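Local coordinates for protein SusD homolog (Bacteroides ovatus, PDB 4F53) that probably binds glycans, perhaps mucin O-glycans, at the outer membrane as a SusD/RagB-family lipoprotein with a TPR-like helical fold, at residues 194-199 with 333-338; 294-299 with 315-320. One frame throughout, in Å; residues are numbered along the deposited sequence.

Interaction 1 (194-199 with 333-338); sequences YKFANS and VVFRAS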
# COMPACT_ATOMS: atom_id res chain seq x y z
N TYR A 194 -16.09 13.08 -3.26
CA TYR A 194 -17.15 12.59 -2.38
C TYR A 194 -17.10 11.07 -2.35
O TYR A 194 -17.13 10.48 -1.26
CB TYR A 194 -18.54 13.07 -2.86
CG TYR A 194 -19.70 12.60 -2.00
CD1 TYR A 194 -19.99 13.23 -0.79
CD2 TYR A 194 -20.49 11.52 -2.39
CE1 TYR A 194 -21.06 12.80 0.00
CE2 TYR A 194 -21.54 11.07 -1.59
CZ TYR A 194 -21.83 11.72 -0.40
OH TYR A 194 -22.87 11.30 0.40
N LYS A 195 -16.98 10.43 -3.54
CA LYS A 195 -16.87 8.96 -3.67
C LYS A 195 -15.58 8.46 -3.07
O LYS A 195 -15.59 7.42 -2.42
CB LYS A 195 -16.95 8.52 -5.15
CG LYS A 195 -18.31 8.80 -5.78
CD LYS A 195 -18.40 8.11 -7.11
CE LYS A 195 -19.45 8.72 -7.99
NZ LYS A 195 -19.56 7.98 -9.27
N PHE A 196 -14.47 9.20 -3.26
CA PHE A 196 -13.15 8.86 -2.72
C PHE A 196 -13.21 8.85 -1.18
O PHE A 196 -12.75 7.89 -0.57
CB PHE A 196 -12.08 9.88 -3.23
CG PHE A 196 -10.67 9.70 -2.71
CD1 PHE A 196 -10.31 10.16 -1.45
CD2 PHE A 196 -9.70 9.07 -3.49
CE1 PHE A 196 -9.00 9.97 -0.96
CE2 PHE A 196 -8.39 8.91 -3.02
CZ PHE A 196 -8.04 9.37 -1.77
N ALA A 197 -13.79 9.93 -0.56
CA ALA A 197 -13.91 10.10 0.88
C ALA A 197 -14.75 8.97 1.51
O ALA A 197 -14.32 8.40 2.52
CB ALA A 197 -14.49 11.45 1.22
N ASN A 198 -15.89 8.58 0.90
CA ASN A 198 -16.68 7.46 1.41
C ASN A 198 -15.94 6.12 1.24
O ASN A 198 -16.05 5.24 2.09
CB ASN A 198 -18.04 7.38 0.74
CG ASN A 198 -19.01 8.37 1.30
OD1 ASN A 198 -19.26 8.41 2.51
ND2 ASN A 198 -19.57 9.20 0.43
N SER A 199 -15.15 5.99 0.15
CA SER A 199 -14.34 4.79 -0.13
C SER A 199 -13.23 4.66 0.92
O SER A 199 -12.94 3.55 1.35
CB SER A 199 -13.76 4.88 -1.53
OG SER A 199 -14.84 4.91 -2.45
N VAL A 333 -0.86 5.55 -9.10
CA VAL A 333 -2.06 4.86 -8.63
C VAL A 333 -2.28 5.24 -7.17
O VAL A 333 -1.46 4.89 -6.32
CB VAL A 333 -1.96 3.32 -8.85
CG1 VAL A 333 -3.16 2.60 -8.24
CG2 VAL A 333 -1.80 2.98 -10.35
N VAL A 334 -3.39 5.95 -6.87
CA VAL A 334 -3.66 6.41 -5.50
C VAL A 334 -4.71 5.51 -4.80
O VAL A 334 -4.47 5.07 -3.68
CB VAL A 334 -4.06 7.92 -5.46
CG1 VAL A 334 -4.29 8.39 -4.03
CG2 VAL A 334 -3.01 8.80 -6.15
N PHE A 335 -5.85 5.24 -5.45
CA PHE A 335 -6.92 4.45 -4.86
C PHE A 335 -7.81 3.91 -5.98
O PHE A 335 -8.58 4.65 -6.61
CB PHE A 335 -7.72 5.33 -3.86
CG PHE A 335 -8.57 4.64 -2.80
CD1 PHE A 335 -9.02 3.34 -2.98
CD2 PHE A 335 -9.01 5.34 -1.67
CE1 PHE A 335 -9.86 2.74 -2.05
CE2 PHE A 335 -9.83 4.74 -0.73
CZ PHE A 335 -10.25 3.44 -0.92
N ARG A 336 -7.67 2.62 -6.23
CA ARG A 336 -8.40 1.93 -7.29
C ARG A 336 -9.83 1.62 -6.89
O ARG A 336 -10.09 1.26 -5.74
CB ARG A 336 -7.71 0.60 -7.62
CG ARG A 336 -6.28 0.72 -8.12
CD ARG A 336 -5.98 -0.59 -8.80
NE ARG A 336 -4.62 -0.70 -9.34
CZ ARG A 336 -4.26 -0.31 -10.56
NH1 ARG A 336 -5.12 0.30 -11.34
NH2 ARG A 336 -3.02 -0.50 -10.97
N ALA A 337 -10.76 1.70 -7.86
CA ALA A 337 -12.18 1.34 -7.66
C ALA A 337 -12.30 -0.16 -7.41
O ALA A 337 -13.16 -0.54 -6.64
CB ALA A 337 -13.01 1.74 -8.89
N SER A 338 -11.43 -1.00 -8.00
CA SER A 338 -11.46 -2.45 -7.77
C SER A 338 -11.25 -2.78 -6.26
O SER A 338 -11.88 -3.71 -5.77
CB SER A 338 -10.44 -3.17 -8.65
OG SER A 338 -9.12 -2.81 -8.27
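Phe335 points its ring edge at the face of Phe196. This is a T-shaped pair, with centroids 5.5 Å apart and planes at 73°. Phe335 CD2 sits over one face of the Phe196 ring, toward its rim. Phe196 leaves helix 190-207 with CG anti to its backbone N (chi1 178°), which carries the ring out toward strand 332-335. Its CE2 reaches Phe335 CB at 3.7 Å. The far edge of the Phe335 ring lies against the end of the 194-199 segment. There Phe335 CZ is 3.5 Å from Ser199 O and 3.8 Å from Ser199 CB.

The contact is looser at Val334. Its CG1 lies at the edge of the Phe196 ring, 4.3 Å from Phe196 CE2. Val334 and Phe335 both hydrogen-bond by their backbones to Ala241 of strand 241-243, a classic beta bulge, and both side chains set out toward the helix from the backbone. All four touching residues are buried. The more open side is at Lys195, which is partly exposed and forms a salt bridge with Asp239.

Ser199 OG donates to Lys195 O at 2.6 Å, one turn back. The same oxygen accepts the helical bond from Ser199 N, on the opposite face of its carbonyl plane. Ser199 OG also bonds to Met234 N in a loop, so this buried hydroxyl is satisfied. Arg203 makes a cation-pi contact with Phe335.

This is helix-to-strand packing inside the mostly helical, TPR-like SusD/RagB fold. No hydrogen bond spans the two segments, so their fit depends on ring and side-chain shape.

Interaction 2 (294-299 with 315-320); sequences NAYTGE and NSWSQG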
# COMPACT_ATOMS: atom_id res chain seq x y z
N ASN A 294 23.85 -13.85 -23.83
CA ASN A 294 23.39 -15.09 -24.46
C ASN A 294 24.03 -16.35 -23.87
O ASN A 294 23.90 -17.42 -24.46
CB ASN A 294 23.53 -15.06 -25.98
CG ASN A 294 22.34 -14.42 -26.62
OD1 ASN A 294 22.33 -13.21 -26.91
ND2 ASN A 294 21.27 -15.19 -26.78
N ALA A 295 24.62 -16.26 -22.66
CA ALA A 295 25.17 -17.43 -21.98
C ALA A 295 24.04 -18.24 -21.29
O ALA A 295 24.23 -19.42 -21.00
CB ALA A 295 26.24 -17.02 -20.97
N TYR A 296 22.87 -17.59 -21.04
CA TYR A 296 21.69 -18.20 -20.42
C TYR A 296 21.12 -19.33 -21.30
O TYR A 296 20.85 -19.11 -22.49
CB TYR A 296 20.63 -17.11 -20.16
CG TYR A 296 19.34 -17.62 -19.57
CD1 TYR A 296 19.28 -18.09 -18.26
CD2 TYR A 296 18.15 -17.56 -20.29
CE1 TYR A 296 18.09 -18.56 -17.71
CE2 TYR A 296 16.94 -17.96 -19.73
CZ TYR A 296 16.92 -18.48 -18.44
OH TYR A 296 15.73 -18.91 -17.90
N THR A 297 20.93 -20.52 -20.71
CA THR A 297 20.49 -21.73 -21.44
C THR A 297 18.99 -22.02 -21.28
O THR A 297 18.46 -22.88 -21.99
CB THR A 297 21.30 -22.97 -21.01
OG1 THR A 297 20.95 -23.33 -19.67
CG2 THR A 297 22.80 -22.76 -21.14
N GLY A 298 18.34 -21.33 -20.36
CA GLY A 298 16.92 -21.53 -20.12
C GLY A 298 16.03 -20.80 -21.12
O GLY A 298 16.48 -20.38 -22.19
N GLU A 299 14.77 -20.63 -20.74
CA GLU A 299 13.74 -19.95 -21.52
C GLU A 299 13.35 -18.63 -20.84
O GLU A 299 13.57 -18.48 -19.63
CB GLU A 299 12.50 -20.85 -21.67
CG GLU A 299 12.77 -22.20 -22.33
CD GLU A 299 12.50 -23.46 -21.52
OE1 GLU A 299 11.77 -23.40 -20.50
OE2 GLU A 299 13.02 -24.53 -21.93
N ASN A 315 22.66 -13.40 -7.57
CA ASN A 315 23.23 -14.00 -8.78
C ASN A 315 23.44 -12.82 -9.75
O ASN A 315 22.60 -11.92 -9.77
CB ASN A 315 22.27 -15.05 -9.34
CG ASN A 315 22.38 -16.40 -8.69
OD1 ASN A 315 23.47 -16.87 -8.32
ND2 ASN A 315 21.26 -17.09 -8.59
N SER A 316 24.57 -12.77 -10.48
CA SER A 316 24.90 -11.63 -11.36
C SER A 316 23.87 -11.37 -12.49
O SER A 316 23.89 -10.28 -13.06
CB SER A 316 26.29 -11.78 -11.98
OG SER A 316 26.34 -12.88 -12.87
N TRP A 317 22.99 -12.34 -12.81
CA TRP A 317 21.99 -12.16 -13.87
C TRP A 317 20.60 -11.81 -13.34
O TRP A 317 19.66 -11.76 -14.13
CB TRP A 317 21.91 -13.41 -14.77
CG TRP A 317 23.19 -13.78 -15.47
CD1 TRP A 317 24.31 -13.01 -15.59
CD2 TRP A 317 23.46 -15.00 -16.16
NE1 TRP A 317 25.29 -13.70 -16.25
CE2 TRP A 317 24.79 -14.92 -16.63
CE3 TRP A 317 22.71 -16.15 -16.45
CZ2 TRP A 317 25.39 -15.96 -17.37
CZ3 TRP A 317 23.30 -17.19 -17.15
CH2 TRP A 317 24.63 -17.09 -17.60
N SER A 318 20.49 -11.48 -12.04
CA SER A 318 19.24 -11.14 -11.33
C SER A 318 18.40 -10.04 -11.99
O SER A 318 17.17 -10.08 -11.86
CB SER A 318 19.53 -10.72 -9.89
OG SER A 318 20.03 -11.83 -9.18
N GLN A 319 19.02 -9.07 -12.68
CA GLN A 319 18.23 -7.99 -13.30
C GLN A 319 17.55 -8.46 -14.60
O GLN A 319 16.71 -7.75 -15.13
CB GLN A 319 19.06 -6.72 -13.48
CG GLN A 319 19.58 -6.16 -12.14
CD GLN A 319 20.48 -4.96 -12.27
OE1 GLN A 319 20.96 -4.62 -13.35
NE2 GLN A 319 20.71 -4.27 -11.17
N GLY A 320 17.82 -9.70 -15.02
CA GLY A 320 17.13 -10.35 -16.12
C GLY A 320 15.72 -10.77 -15.74
O GLY A 320 14.93 -11.13 -16.61
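Trp317 brings the six-membered end of its indole up to Ala295 and Tyr296. Its CH2 is 3.7 Å from Ala295 CB, and CZ2 of the same ring is 3.8 Å from that methyl. CZ3 meets the next residue, 3.8 Å from Tyr296 CA and 4.0 Å from Tyr296 CB. CZ3 also lies at the edge of the Tyr296 ring, near its plane. These contacts are apolar, and no hydrogen bond crosses between the segments.

The next shell holds the backbone around Trp317 and the ring of Tyr296. Trp317 CG lies beside its backbone N (chi1 -60°), and the indole extends toward Ala295. Its backbone N donates to Gln402 OE1. Trp317 belongs to a type I beta turn from Asn315 to Ser318. Asn315 O takes two bonds in this turn, from Ser318 N and, at 2.6 Å, from Ser318 OG.

Tyr296 is held at both ends. Its backbone N bonds to Ser292 OG, and its OH donates to Glu299 O at 2.8 Å. The chain folds back over the ring, with Gly298 N 3.5 Å above the centre of one face.

The contact lies at the protein surface, and Ala295 is exposed. Both segments belong to the long connection between helix 288-291 and strand 332-335. Phe288, at the start of that helix, meets the Tyr296 ring, and Gln399 from another loop touches both Tyr296 and Trp317.

How the interactions relate
From the N terminus, the chain first reaches residues 194-199 on helix 190-207. It then passes through strand 241-243 and several short helices to the loop after helix 288-291. There interaction 2 closes a short loop, with 15 residues between 294-299 and 315-320. The chain next enters strand 332-335, where interaction 1 closes a much longer loop of 133 residues. Interaction 2 is therefore nested inside interaction 1. Their centres are about 40 Å apart, on opposite sides of the chain's centre, and they do not touch. Interaction 1 ties a helix to a strand in the interior. Interaction 2 joins, at the surface, two parts of one connection between helix 288-291 and strand 332-335.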